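Local coordinates for putative Chlorite dismutase TA0507 (Thermoplasma acidophilum, PDB 3DTZ), which is of unknown function but belongs to the chlorite dismutase family and so probably binds heme and takes part in redox chemistry, at residues 25-30 with 89-94; 78-83 with 138-143; 108-113 with 227-232; 150-155 with 192-197. All blocks are in the same frame, centred on the assembly; numbering follows the deposited sequence.

Contact 1: 25-30 with 89-94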
loop_
_atom_site.group_PDB
_atom_site.type_symbol
_atom_site.label_atom_id
_atom_site.label_comp_id
_atom_site.label_asym_id
_atom_site.label_seq_id
_atom_site.Cartn_x
_atom_site.Cartn_y
_atom_site.Cartn_z
ATOM N N TYR D 25 9.193 23.987 -16.004
ATOM C CA TYR D 25 8.621 23.018 -15.045
ATOM C C TYR D 25 7.343 22.440 -15.614
ATOM O O TYR D 25 6.671 23.074 -16.423
ATOM C CB TYR D 25 8.256 23.703 -13.724
ATOM C CG TYR D 25 9.451 24.257 -12.988
ATOM C CD1 TYR D 25 10.139 23.471 -12.062
ATOM C CD2 TYR D 25 9.886 25.577 -13.206
ATOM C CE1 TYR D 25 11.258 23.984 -11.371
ATOM C CE2 TYR D 25 10.991 26.094 -12.544
ATOM C CZ TYR D 25 11.672 25.295 -11.625
ATOM O OH TYR D 25 12.755 25.801 -10.953
ATOM N N THR D 26 7.010 21.226 -15.217
ATOM C CA THR D 26 5.724 20.652 -15.616
ATOM C C THR D 26 5.130 19.820 -14.482
ATOM O O THR D 26 5.859 19.289 -13.629
ATOM C CB THR D 26 5.830 19.842 -16.918
ATOM O OG1 THR D 26 4.515 19.473 -17.358
ATOM C CG2 THR D 26 6.734 18.580 -16.730
ATOM N N SER D 27 3.796 19.711 -14.493
ATOM C CA SER D 27 3.116 18.850 -13.529
ATOM C C SER D 27 2.057 18.035 -14.226
ATOM O O SER D 27 1.426 18.509 -15.175
ATOM C CB SER D 27 2.466 19.683 -12.423
ATOM O OG SER D 27 3.429 20.080 -11.458
ATOM N N VAL D 28 1.877 16.812 -13.734
ATOM C CA VAL D 28 0.755 15.992 -14.161
ATOM C C VAL D 28 -0.016 15.688 -12.861
ATOM O O VAL D 28 0.585 15.237 -11.890
ATOM C CB VAL D 28 1.231 14.684 -14.818
ATOM C CG1 VAL D 28 0.026 13.823 -15.194
ATOM C CG2 VAL D 28 2.116 15.007 -16.100
ATOM N N LEU D 29 -1.321 15.941 -12.874
ATOM C CA LEU D 29 -2.205 15.676 -11.719
ATOM C C LEU D 29 -3.341 14.780 -12.187
ATOM O O LEU D 29 -3.856 14.973 -13.287
ATOM C CB LEU D 29 -2.828 16.983 -11.173
ATOM C CG LEU D 29 -1.940 18.229 -10.999
ATOM C CD1 LEU D 29 -2.790 19.383 -10.439
ATOM C CD2 LEU D 29 -0.735 17.903 -10.081
ATOM N N SER D 30 -3.759 13.836 -11.354
ATOM C CA SER D 30 -4.970 13.078 -11.674
ATOM C C SER D 30 -5.929 13.071 -10.479
ATOM O O SER D 30 -5.490 13.182 -9.327
ATOM C CB SER D 30 -4.632 11.670 -12.158
ATOM O OG SER D 30 -4.054 10.886 -11.117
ATOM N N ASP D 89 6.437 29.647 -9.074
ATOM C CA ASP D 89 5.332 30.283 -8.340
ATOM C C ASP D 89 4.013 30.029 -9.046
ATOM O O ASP D 89 3.007 29.712 -8.417
ATOM C CB ASP D 89 5.613 31.800 -8.178
ATOM C CG ASP D 89 4.450 32.578 -7.528
ATOM O OD1 ASP D 89 3.975 32.171 -6.440
ATOM O OD2 ASP D 89 4.028 33.616 -8.107
ATOM N N LEU D 90 4.010 30.140 -10.366
ATOM C CA LEU D 90 2.838 29.736 -11.128
ATOM C C LEU D 90 2.540 28.249 -10.986
ATOM O O LEU D 90 1.392 27.853 -11.066
ATOM C CB LEU D 90 2.965 30.141 -12.597
ATOM C CG LEU D 90 2.990 31.664 -12.863
ATOM C CD1 LEU D 90 2.963 31.878 -14.344
ATOM C CD2 LEU D 90 1.797 32.358 -12.189
HETATM N N MSE D 91 3.567 27.425 -10.787
HETATM C CA MSE D 91 3.344 25.975 -10.675
HETATM C C MSE D 91 2.597 25.652 -9.371
HETATM O O MSE D 91 1.672 24.832 -9.359
HETATM C CB MSE D 91 4.670 25.184 -10.782
HETATM C CG MSE D 91 5.359 25.295 -12.177
HETATM SE SE MSE D 91 4.196 24.718 -13.636
HETATM C CE MSE D 91 4.244 22.813 -13.395
ATOM N N ILE D 92 2.998 26.288 -8.275
ATOM C CA ILE D 92 2.310 26.011 -6.992
ATOM C C ILE D 92 0.889 26.625 -7.006
ATOM O O ILE D 92 -0.080 26.003 -6.540
ATOM C CB ILE D 92 3.157 26.435 -5.759
ATOM C CG1 ILE D 92 2.397 26.107 -4.447
ATOM C CG2 ILE D 92 3.555 27.901 -5.796
ATOM C CD1 ILE D 92 2.136 24.641 -4.294
ATOM N N LEU D 93 0.757 27.816 -7.587
ATOM C CA LEU D 93 -0.581 28.457 -7.739
ATOM C C LEU D 93 -1.562 27.606 -8.555
ATOM O O LEU D 93 -2.765 27.495 -8.217
ATOM C CB LEU D 93 -0.430 29.843 -8.373
ATOM C CG LEU D 93 0.069 30.907 -7.398
ATOM C CD1 LEU D 93 0.456 32.143 -8.154
ATOM C CD2 LEU D 93 -1.010 31.222 -6.329
ATOM N N ALA D 94 -1.043 26.994 -9.612
ATOM C CA ALA D 94 -1.850 26.123 -10.481
ATOM C C ALA D 94 -2.285 24.888 -9.707
ATOM O O ALA D 94 -3.451 24.531 -9.728
ATOM C CB ALA D 94 -1.046 25.717 -11.701
HETATM O O HOH W 1 2.170 22.241 -9.970
#

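Contact 2: 78-83 with 138-143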
loop_
_atom_site.group_PDB
_atom_site.type_symbol
_atom_site.label_atom_id
_atom_site.label_comp_id
_atom_site.label_asym_id
_atom_site.label_seq_id
_atom_site.Cartn_x
_atom_site.Cartn_y
_atom_site.Cartn_z
ATOM N N ASP D 78 -10.613 9.921 -12.977
ATOM C CA ASP D 78 -11.586 10.356 -13.970
ATOM C C ASP D 78 -11.028 11.415 -14.882
ATOM O O ASP D 78 -11.545 11.620 -15.986
ATOM C CB ASP D 78 -12.860 10.879 -13.301
ATOM C CG ASP D 78 -13.591 9.777 -12.530
ATOM O OD1 ASP D 78 -14.110 8.832 -13.179
ATOM O OD2 ASP D 78 -13.642 9.840 -11.282
ATOM N N VAL D 79 -10.023 12.146 -14.403
ATOM C CA VAL D 79 -9.471 13.237 -15.199
ATOM C C VAL D 79 -7.978 13.354 -14.928
ATOM O O VAL D 79 -7.532 13.089 -13.792
ATOM C CB VAL D 79 -10.208 14.583 -14.915
ATOM C CG1 VAL D 79 -10.092 14.956 -13.432
ATOM C CG2 VAL D 79 -9.677 15.705 -15.792
ATOM N N ILE D 80 -7.227 13.763 -15.951
ATOM C CA ILE D 80 -5.784 14.035 -15.824
ATOM C C ILE D 80 -5.552 15.441 -16.353
ATOM O O ILE D 80 -6.121 15.810 -17.375
ATOM C CB ILE D 80 -4.953 13.052 -16.685
ATOM C CG1 ILE D 80 -5.260 11.601 -16.293
ATOM C CG2 ILE D 80 -3.417 13.351 -16.559
ATOM C CD1 ILE D 80 -5.004 10.550 -17.459
ATOM N N PHE D 81 -4.747 16.218 -15.626
ATOM C CA PHE D 81 -4.354 17.573 -15.998
ATOM C C PHE D 81 -2.850 17.583 -16.283
ATOM O O PHE D 81 -2.073 16.997 -15.539
ATOM C CB PHE D 81 -4.615 18.531 -14.802
ATOM C CG PHE D 81 -6.073 18.672 -14.441
ATOM C CD1 PHE D 81 -6.940 19.380 -15.289
ATOM C CD2 PHE D 81 -6.589 18.090 -13.279
ATOM C CE1 PHE D 81 -8.301 19.517 -14.981
ATOM C CE2 PHE D 81 -7.966 18.210 -12.965
ATOM C CZ PHE D 81 -8.810 18.948 -13.812
ATOM N N TRP D 82 -2.440 18.290 -17.322
ATOM C CA TRP D 82 -1.023 18.478 -17.618
ATOM C C TRP D 82 -0.790 19.974 -17.899
ATOM O O TRP D 82 -1.488 20.554 -18.703
ATOM C CB TRP D 82 -0.643 17.646 -18.840
ATOM C CG TRP D 82 0.744 17.858 -19.375
ATOM C CD1 TRP D 82 1.896 18.128 -18.646
ATOM C CD2 TRP D 82 1.138 17.799 -20.752
ATOM N NE1 TRP D 82 2.975 18.254 -19.511
ATOM C CE2 TRP D 82 2.543 18.041 -20.801
ATOM C CE3 TRP D 82 0.442 17.545 -21.960
ATOM C CZ2 TRP D 82 3.274 18.029 -22.012
ATOM C CZ3 TRP D 82 1.166 17.538 -23.173
ATOM C CH2 TRP D 82 2.574 17.812 -23.191
ATOM N N TYR D 83 0.186 20.591 -17.236
ATOM C CA TYR D 83 0.499 22.009 -17.543
ATOM C C TYR D 83 1.976 22.282 -17.292
ATOM O O TYR D 83 2.624 21.533 -16.526
ATOM C CB TYR D 83 -0.356 22.977 -16.701
ATOM C CG TYR D 83 -0.329 22.707 -15.225
ATOM C CD1 TYR D 83 0.648 23.275 -14.401
ATOM C CD2 TYR D 83 -1.248 21.814 -14.654
ATOM C CE1 TYR D 83 0.662 22.986 -13.009
ATOM C CE2 TYR D 83 -1.239 21.531 -13.311
ATOM C CZ TYR D 83 -0.292 22.114 -12.497
ATOM O OH TYR D 83 -0.305 21.776 -11.165
ATOM N N ARG D 138 -4.147 13.201 -29.729
ATOM C CA ARG D 138 -5.381 12.682 -29.169
ATOM C C ARG D 138 -5.160 11.945 -27.834
ATOM O O ARG D 138 -6.066 11.904 -27.008
ATOM C CB ARG D 138 -6.047 11.730 -30.166
ATOM C CG ARG D 138 -7.206 10.888 -29.579
ATOM C CD ARG D 138 -7.882 10.031 -30.648
ATOM N NE ARG D 138 -8.737 10.888 -31.467
ATOM C CZ ARG D 138 -10.045 10.718 -31.675
ATOM N NH1 ARG D 138 -10.712 9.673 -31.184
ATOM N NH2 ARG D 138 -10.686 11.594 -32.438
ATOM N N TYR D 139 -3.978 11.367 -27.649
ATOM C CA TYR D 139 -3.671 10.606 -26.431
ATOM C C TYR D 139 -2.421 11.124 -25.719
ATOM O O TYR D 139 -1.568 11.785 -26.323
ATOM C CB TYR D 139 -3.466 9.112 -26.730
ATOM C CG TYR D 139 -4.615 8.492 -27.452
ATOM C CD1 TYR D 139 -5.767 8.109 -26.760
ATOM C CD2 TYR D 139 -4.563 8.309 -28.832
ATOM C CE1 TYR D 139 -6.863 7.538 -27.449
ATOM C CE2 TYR D 139 -5.613 7.732 -29.519
ATOM C CZ TYR D 139 -6.759 7.358 -28.833
ATOM O OH TYR D 139 -7.797 6.804 -29.545
ATOM N N PHE D 140 -2.324 10.785 -24.440
ATOM C CA PHE D 140 -1.243 11.249 -23.572
ATOM C C PHE D 140 -0.853 10.071 -22.686
ATOM O O PHE D 140 -1.736 9.360 -22.171
ATOM C CB PHE D 140 -1.793 12.373 -22.704
ATOM C CG PHE D 140 -0.803 12.994 -21.750
ATOM C CD1 PHE D 140 0.326 13.675 -22.213
ATOM C CD2 PHE D 140 -1.029 12.941 -20.397
ATOM C CE1 PHE D 140 1.246 14.272 -21.323
ATOM C CE2 PHE D 140 -0.132 13.564 -19.508
ATOM C CZ PHE D 140 0.991 14.229 -19.975
ATOM N N VAL D 141 0.448 9.880 -22.500
ATOM C CA VAL D 141 0.950 8.844 -21.591
ATOM C C VAL D 141 1.922 9.542 -20.671
ATOM O O VAL D 141 2.770 10.287 -21.134
ATOM C CB VAL D 141 1.710 7.722 -22.336
ATOM C CG1 VAL D 141 2.431 6.759 -21.365
ATOM C CG2 VAL D 141 0.759 6.958 -23.271
ATOM N N ALA D 142 1.810 9.282 -19.372
ATOM C CA ALA D 142 2.764 9.827 -18.419
ATOM C C ALA D 142 3.123 8.729 -17.429
ATOM O O ALA D 142 2.251 7.986 -16.976
ATOM C CB ALA D 142 2.158 11.012 -17.671
ATOM N N TYR D 143 4.392 8.615 -17.089
ATOM C CA TYR D 143 4.693 7.812 -15.909
ATOM C C TYR D 143 6.002 8.205 -15.260
ATOM O O TYR D 143 6.918 8.677 -15.960
ATOM C CB TYR D 143 4.702 6.319 -16.241
ATOM C CG TYR D 143 5.528 5.966 -17.433
ATOM C CD1 TYR D 143 4.972 6.040 -18.709
ATOM C CD2 TYR D 143 6.850 5.514 -17.297
ATOM C CE1 TYR D 143 5.693 5.704 -19.821
ATOM C CE2 TYR D 143 7.602 5.176 -18.439
ATOM C CZ TYR D 143 6.990 5.279 -19.691
ATOM O OH TYR D 143 7.656 4.966 -20.861
#

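Contact 3: 108-113 with 227-232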
loop_
_atom_site.group_PDB
_atom_site.type_symbol
_atom_site.label_atom_id
_atom_site.label_comp_id
_atom_site.label_asym_id
_atom_site.label_seq_id
_atom_site.Cartn_x
_atom_site.Cartn_y
_atom_site.Cartn_z
ATOM N N SER D 108 -7.214 13.476 -5.240
ATOM C CA SER D 108 -6.146 13.297 -6.216
ATOM C C SER D 108 -5.610 11.897 -6.119
ATOM O O SER D 108 -5.406 11.373 -5.017
ATOM C CB SER D 108 -5.028 14.307 -6.022
ATOM O OG SER D 108 -4.019 14.157 -7.024
ATOM N N SER D 109 -5.377 11.285 -7.277
ATOM C CA SER D 109 -4.780 9.953 -7.309
ATOM C C SER D 109 -3.297 9.943 -7.728
ATOM O O SER D 109 -2.617 8.908 -7.582
ATOM C CB SER D 109 -5.612 9.059 -8.234
ATOM O OG SER D 109 -5.700 9.673 -9.505
ATOM N N PHE D 110 -2.785 11.082 -8.203
ATOM C CA PHE D 110 -1.367 11.183 -8.584
ATOM C C PHE D 110 -0.983 12.642 -8.735
ATOM O O PHE D 110 -1.793 13.461 -9.176
ATOM C CB PHE D 110 -1.138 10.541 -9.982
ATOM C CG PHE D 110 0.297 10.636 -10.451
ATOM C CD1 PHE D 110 1.246 9.729 -9.964
ATOM C CD2 PHE D 110 0.691 11.615 -11.368
ATOM C CE1 PHE D 110 2.590 9.810 -10.382
ATOM C CE2 PHE D 110 2.029 11.716 -11.807
ATOM C CZ PHE D 110 2.979 10.820 -11.322
ATOM N N SER D 111 0.254 12.969 -8.389
ATOM C CA SER D 111 0.800 14.251 -8.835
ATOM C C SER D 111 2.302 14.132 -9.035
ATOM O O SER D 111 2.980 13.326 -8.375
ATOM C CB SER D 111 0.460 15.380 -7.845
ATOM O OG SER D 111 1.221 15.250 -6.640
ATOM N N SER D 112 2.831 14.965 -9.937
ATOM C CA SER D 112 4.287 15.003 -10.123
ATOM C C SER D 112 4.659 16.443 -10.409
ATOM O O SER D 112 3.836 17.206 -10.860
ATOM C CB SER D 112 4.732 14.100 -11.289
ATOM O OG SER D 112 4.202 14.548 -12.520
ATOM N N ILE D 113 5.894 16.809 -10.097
ATOM C CA ILE D 113 6.461 18.104 -10.489
ATOM C C ILE D 113 7.881 17.793 -10.943
ATOM O O ILE D 113 8.642 17.083 -10.268
ATOM C CB ILE D 113 6.434 19.151 -9.330
ATOM C CG1 ILE D 113 7.178 20.439 -9.708
ATOM C CG2 ILE D 113 7.097 18.596 -8.034
ATOM C CD1 ILE D 113 6.428 21.359 -10.596
ATOM N N PRO D 227 2.514 4.706 -11.439
ATOM C CA PRO D 227 1.464 4.289 -12.363
ATOM C C PRO D 227 1.763 4.792 -13.765
ATOM O O PRO D 227 2.341 5.863 -13.900
ATOM C CB PRO D 227 0.229 5.040 -11.847
ATOM C CG PRO D 227 0.804 6.340 -11.249
ATOM C CD PRO D 227 2.084 5.835 -10.585
ATOM N N ILE D 228 1.350 4.041 -14.794
ATOM C CA ILE D 228 1.323 4.583 -16.136
ATOM C C ILE D 228 -0.078 5.138 -16.389
ATOM O O ILE D 228 -1.079 4.398 -16.340
ATOM C CB ILE D 228 1.716 3.525 -17.205
ATOM C CG1 ILE D 228 3.136 3.013 -16.938
ATOM C CG2 ILE D 228 1.573 4.109 -18.630
ATOM C CD1 ILE D 228 3.758 2.200 -18.112
ATOM N N LEU D 229 -0.146 6.444 -16.637
ATOM C CA LEU D 229 -1.404 7.127 -16.916
ATOM C C LEU D 229 -1.606 7.199 -18.428
ATOM O O LEU D 229 -0.691 7.554 -19.150
ATOM C CB LEU D 229 -1.366 8.545 -16.358
ATOM C CG LEU D 229 -1.109 8.693 -14.840
ATOM C CD1 LEU D 229 -1.288 10.103 -14.427
ATOM C CD2 LEU D 229 -2.044 7.807 -14.058
ATOM N N LEU D 230 -2.794 6.823 -18.892
ATOM C CA LEU D 230 -3.128 6.916 -20.321
ATOM C C LEU D 230 -4.399 7.719 -20.406
ATOM O O LEU D 230 -5.415 7.339 -19.809
ATOM C CB LEU D 230 -3.365 5.516 -20.906
ATOM C CG LEU D 230 -3.871 5.467 -22.348
ATOM C CD1 LEU D 230 -2.815 6.040 -23.303
ATOM C CD2 LEU D 230 -4.268 4.039 -22.763
ATOM N N GLY D 231 -4.327 8.824 -21.153
ATOM C CA GLY D 231 -5.421 9.766 -21.271
ATOM C C GLY D 231 -5.860 10.025 -22.707
ATOM O O GLY D 231 -5.085 9.840 -23.659
ATOM N N ARG D 232 -7.121 10.439 -22.843
ATOM C CA ARG D 232 -7.717 10.797 -24.131
ATOM C C ARG D 232 -8.035 12.294 -24.037
ATOM O O ARG D 232 -8.739 12.727 -23.113
ATOM C CB ARG D 232 -8.979 9.960 -24.376
ATOM C CG ARG D 232 -9.979 10.554 -25.426
ATOM C CD ARG D 232 -9.540 10.422 -26.855
ATOM N NE ARG D 232 -10.573 11.073 -27.679
ATOM C CZ ARG D 232 -11.718 10.511 -28.079
ATOM N NH1 ARG D 232 -11.994 9.234 -27.823
ATOM N NH2 ARG D 232 -12.583 11.235 -28.782
#

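Contact 4: 150-155 with 192-197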
loop_
_atom_site.group_PDB
_atom_site.type_symbol
_atom_site.label_atom_id
_atom_site.label_comp_id
_atom_site.label_asym_id
_atom_site.label_seq_id
_atom_site.Cartn_x
_atom_site.Cartn_y
_atom_site.Cartn_z
ATOM N N ASP D 150 23.565 1.764 -9.584
ATOM C CA ASP D 150 24.668 1.368 -10.484
ATOM C C ASP D 150 24.711 2.118 -11.828
ATOM O O ASP D 150 25.783 2.331 -12.396
ATOM C CB ASP D 150 24.608 -0.115 -10.740
ATOM N N TRP D 151 23.548 2.470 -12.355
ATOM C CA TRP D 151 23.479 3.207 -13.607
ATOM C C TRP D 151 24.337 4.478 -13.593
ATOM O O TRP D 151 25.093 4.719 -14.541
ATOM C CB TRP D 151 22.023 3.565 -13.944
ATOM C CG TRP D 151 21.927 4.518 -15.083
ATOM C CD1 TRP D 151 21.720 5.860 -15.009
ATOM C CD2 TRP D 151 22.073 4.205 -16.474
ATOM N NE1 TRP D 151 21.716 6.412 -16.269
ATOM C CE2 TRP D 151 21.931 5.414 -17.187
ATOM C CE3 TRP D 151 22.312 3.017 -17.186
ATOM C CZ2 TRP D 151 21.999 5.477 -18.586
ATOM C CZ3 TRP D 151 22.387 3.081 -18.576
ATOM C CH2 TRP D 151 22.239 4.303 -19.258
ATOM N N TYR D 152 24.208 5.286 -12.531
ATOM C CA TYR D 152 24.896 6.590 -12.438
ATOM C C TYR D 152 26.389 6.440 -12.144
ATOM O O TYR D 152 27.175 7.354 -12.417
ATOM C CB TYR D 152 24.218 7.523 -11.412
ATOM C CG TYR D 152 22.762 7.749 -11.738
ATOM C CD1 TYR D 152 22.384 8.749 -12.627
ATOM C CD2 TYR D 152 21.765 6.920 -11.208
ATOM C CE1 TYR D 152 21.051 8.942 -12.969
ATOM C CE2 TYR D 152 20.434 7.107 -11.541
ATOM C CZ TYR D 152 20.085 8.113 -12.423
ATOM O OH TYR D 152 18.786 8.293 -12.784
ATOM N N LEU D 153 26.750 5.278 -11.603
ATOM C CA LEU D 153 28.128 4.931 -11.254
ATOM C C LEU D 153 28.927 4.410 -12.460
ATOM O O LEU D 153 30.147 4.216 -12.381
ATOM C CB LEU D 153 28.138 3.904 -10.115
ATOM C CG LEU D 153 27.451 4.216 -8.775
ATOM C CD1 LEU D 153 27.731 3.072 -7.796
ATOM C CD2 LEU D 153 27.889 5.565 -8.173
ATOM N N LEU D 154 28.234 4.178 -13.573
ATOM C CA LEU D 154 28.864 3.841 -14.839
ATOM C C LEU D 154 29.464 5.103 -15.452
ATOM O O LEU D 154 28.974 6.203 -15.206
ATOM C CB LEU D 154 27.843 3.222 -15.803
ATOM C CG LEU D 154 27.201 1.867 -15.457
ATOM C CD1 LEU D 154 26.020 1.551 -16.380
ATOM C CD2 LEU D 154 28.223 0.746 -15.489
ATOM N N ASP D 155 30.520 4.943 -16.250
ATOM C CA ASP D 155 31.164 6.081 -16.919
ATOM C C ASP D 155 30.189 6.807 -17.827
ATOM O O ASP D 155 29.312 6.185 -18.440
ATOM C CB ASP D 155 32.378 5.623 -17.749
ATOM C CG ASP D 155 33.451 4.962 -16.909
ATOM O OD1 ASP D 155 33.324 4.952 -15.663
ATOM O OD2 ASP D 155 34.435 4.447 -17.494
ATOM N N GLN D 192 10.346 10.032 -7.742
ATOM C CA GLN D 192 10.924 9.337 -8.899
ATOM C C GLN D 192 12.036 10.247 -9.439
ATOM O O GLN D 192 12.096 11.444 -9.101
ATOM C CB GLN D 192 9.862 9.117 -9.982
ATOM C CG GLN D 192 9.324 10.398 -10.658
ATOM C CD GLN D 192 8.341 11.206 -9.810
ATOM O OE1 GLN D 192 7.334 10.680 -9.291
ATOM N NE2 GLN D 192 8.647 12.485 -9.647
ATOM N N GLU D 193 12.929 9.673 -10.245
ATOM C CA GLU D 193 13.992 10.457 -10.858
ATOM C C GLU D 193 13.548 11.179 -12.103
ATOM O O GLU D 193 14.007 12.294 -12.364
ATOM C CB GLU D 193 15.192 9.565 -11.187
ATOM C CG GLU D 193 15.862 9.050 -9.911
ATOM C CD GLU D 193 16.922 7.964 -10.100
ATOM O OE1 GLU D 193 17.000 7.321 -11.173
ATOM O OE2 GLU D 193 17.683 7.739 -9.109
ATOM N N PHE D 194 12.693 10.518 -12.872
ATOM C CA PHE D 194 12.159 11.050 -14.126
ATOM C C PHE D 194 10.645 10.952 -14.196
ATOM O O PHE D 194 10.042 10.041 -13.632
ATOM C CB PHE D 194 12.756 10.309 -15.330
ATOM C CG PHE D 194 14.265 10.323 -15.358
ATOM C CD1 PHE D 194 14.941 11.415 -15.891
ATOM C CD2 PHE D 194 15.004 9.254 -14.845
ATOM C CE1 PHE D 194 16.332 11.455 -15.914
ATOM C CE2 PHE D 194 16.429 9.281 -14.863
ATOM C CZ PHE D 194 17.075 10.405 -15.421
ATOM N N VAL D 195 10.027 11.897 -14.897
ATOM C CA VAL D 195 8.649 11.681 -15.327
ATOM C C VAL D 195 8.683 11.770 -16.860
ATOM O O VAL D 195 9.133 12.786 -17.426
ATOM C CB VAL D 195 7.658 12.672 -14.712
ATOM C CG1 VAL D 195 6.211 12.312 -15.164
ATOM C CG2 VAL D 195 7.752 12.683 -13.163
ATOM N N VAL D 196 8.324 10.679 -17.533
ATOM C CA VAL D 196 8.417 10.703 -18.994
ATOM C C VAL D 196 7.008 10.900 -19.546
ATOM O O VAL D 196 6.055 10.254 -19.069
ATOM C CB VAL D 196 9.090 9.450 -19.576
ATOM C CG1 VAL D 196 9.524 9.740 -20.953
ATOM C CG2 VAL D 196 10.379 9.113 -18.778
ATOM N N LEU D 197 6.872 11.856 -20.457
ATOM C CA LEU D 197 5.564 12.235 -21.016
ATOM C C LEU D 197 5.564 12.015 -22.532
ATOM O O LEU D 197 6.547 12.342 -23.212
ATOM C CB LEU D 197 5.283 13.720 -20.733
ATOM C CG LEU D 197 5.491 14.179 -19.289
ATOM C CD1 LEU D 197 5.293 15.673 -19.156
ATOM C CD2 LEU D 197 4.603 13.392 -18.318
#

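Contact 1: 25-30 with 89-94
The ring of Y25, the one aromatic group in this contact, is approached obliquely by CG of the selenomethionine M91, and the closest touch between the two side chains is at the root of the ring, where Y25 CB sits 3.6 Å from M91 CG. Beyond that point the two side chains part. The phenol runs away from segment 89-94, past P88 at the start of the helix, and its OH is hydrogen-bonded to the backbone N of A204 of the second subunit. M91 instead folds toward the strand: bends at chi2 (-57°) and chi3 (-74°) carry its terminal methyl over the peptide linking T26 to S27, with M91 CE 3.3 Å from both T26 C and S27 N. The bent selenoether chain thus lies against the strand backbone. A water links the two segments, donating to the M91 carbonyl O at 2.7 Å and to S27 OG at 2.9 Å. In the S27 conformer described here, one of two modelled, the hydroxyl also bonds to S112 O; both of its bonds hold for that conformer. The segments run nearly alike, 14° between their directions and 9.2 Å between their axes. Helix 88-102 thereby covers strand 25-33 where the sheet continues on its two sides into strands 79-85 and 106-116, and Y83 of the former packs on both M91 and A94.

Contact 2: 78-83 with 138-143
W82 and F140 form the tight half of this contact, an offset stack with ring centroids 4.7 Å apart and planes 22° from parallel. F140 CE1 lies over one indole face toward its rim, 3.4 Å from W82 CE3, while F140 CZ reaches back to W82 CG at 3.7 Å. Both side chains reach across the interval, CG anti to the backbone N (chi1 173° in W82, -179° in F140), which lets rings from strands whose nearest CA atoms are 9.4 Å apart overlap. The looser half is I80, whose CG2 stands at the edge of the F140 ring, 4.4 Å from CE2. It is no solvent face, for all three residues are buried. Y70 of strand 64-72, one of the two strands that separate these in the sheet, also stacks on F140, and W82 NE1 makes weak hydrogen bonds to T26 OG1 and Y116 OH. The chemistry across the gap is therefore dispersive and aromatic, consistent with a curled sheet whose non-adjacent strands are joined through side chains packed inside it.

Contact 3: 108-113 with 227-232
F110 and P227 mark the nearest approach of the two backbones, their CA atoms 8.4 Å apart, too far for sheet pairing. Segment 108-113 is strand, yet its course is uneven at S109, where psi falls to -10° and the backbones of S109 and F110 both bond to S30. Segment 227-232 starts as loop, with a cis peptide bond before P227, and becomes strand at L229. Side chains alone bridge the interval. F110 extends toward the other segment because its CG lies anti to the backbone N (chi1 179°), and the ring then divides its contacts: CD1 meets P227 CG at 3.7 Å and CE1 lies 4.0 Å from P227 CD, while on the other ortho carbon CD2 meets L229 CD1 at 3.9 Å. One aromatic ring thus gathers a rigid pyrrolidine and a branched aliphatic end. With an alanine in place of F110, the apolar flanks of P227 and L229 would probably lose their shared partner and a gap would open between the segments. R74 packs against both P227 and L229, and D191 of the third subunit lies against P227. Strand 106-116 sits beside strand 25-33, whereas strand 229-234 is held between strands 64-72 and 139-147; F110, also touching P144 of 139-147, links these separate parts of the curled sheet.

Contact 4: 150-155 with 192-197
Y152 OH donates a short hydrogen bond, 2.6 Å, to E193 OE1. The hydroxyl comes from above the carboxylate, 67° out of its plane, while OE1 lies near the plane of the phenol at its edge; the two flat groups stand 85° apart. F194 CE2 closes in on the same hydroxyl at 3.3 Å. In the next shell, the backbone N of K147 also bonds to OE1, and R214 of the second subunit forms a salt bridge with OE2; the arginine in particular is likely to favour an ionised carboxylate. W151 CD1 rests 3.6 Å over the centre of one Y152 ring face. Replacing E193 by a valine would probably leave R214 of the second subunit without its charge mate and the Y152 hydroxyl without its acceptor. A classic beta bulge, E193 and F194 both facing M145, turns these neighbouring side chains toward Y152. The contact thus ties the short, weakly bonded helix 149-153, which follows strand 139-147, to the start of strand 194-200, the antiparallel neighbour of that strand.

How the contacts relate
All four contacts draw on one curled antiparallel sheet. Contacts 2 and 3 lie closest, centres about 6 Å apart, because strands 139-147 and 229-234 are neighbours; contact 1 is about 13 Å from each, and contact 4 lies 20 to 23 Å from the rest. Along the chain, contact 1 closes before contacts 3 and 4 open, contact 2 crosses both 1 and 3, and contact 4 falls between the two segments of contact 3. Helix packing (1), side-chain bridging between non-adjacent strands (2 and 3) and a peripheral polar tie (4) thus join different parts of a barrel-like fold, consistent with the chlorite dismutase family. Contacts 1, 3 and 4 touch the second subunit, and 2 and 3 the third, within a five-chain assembly.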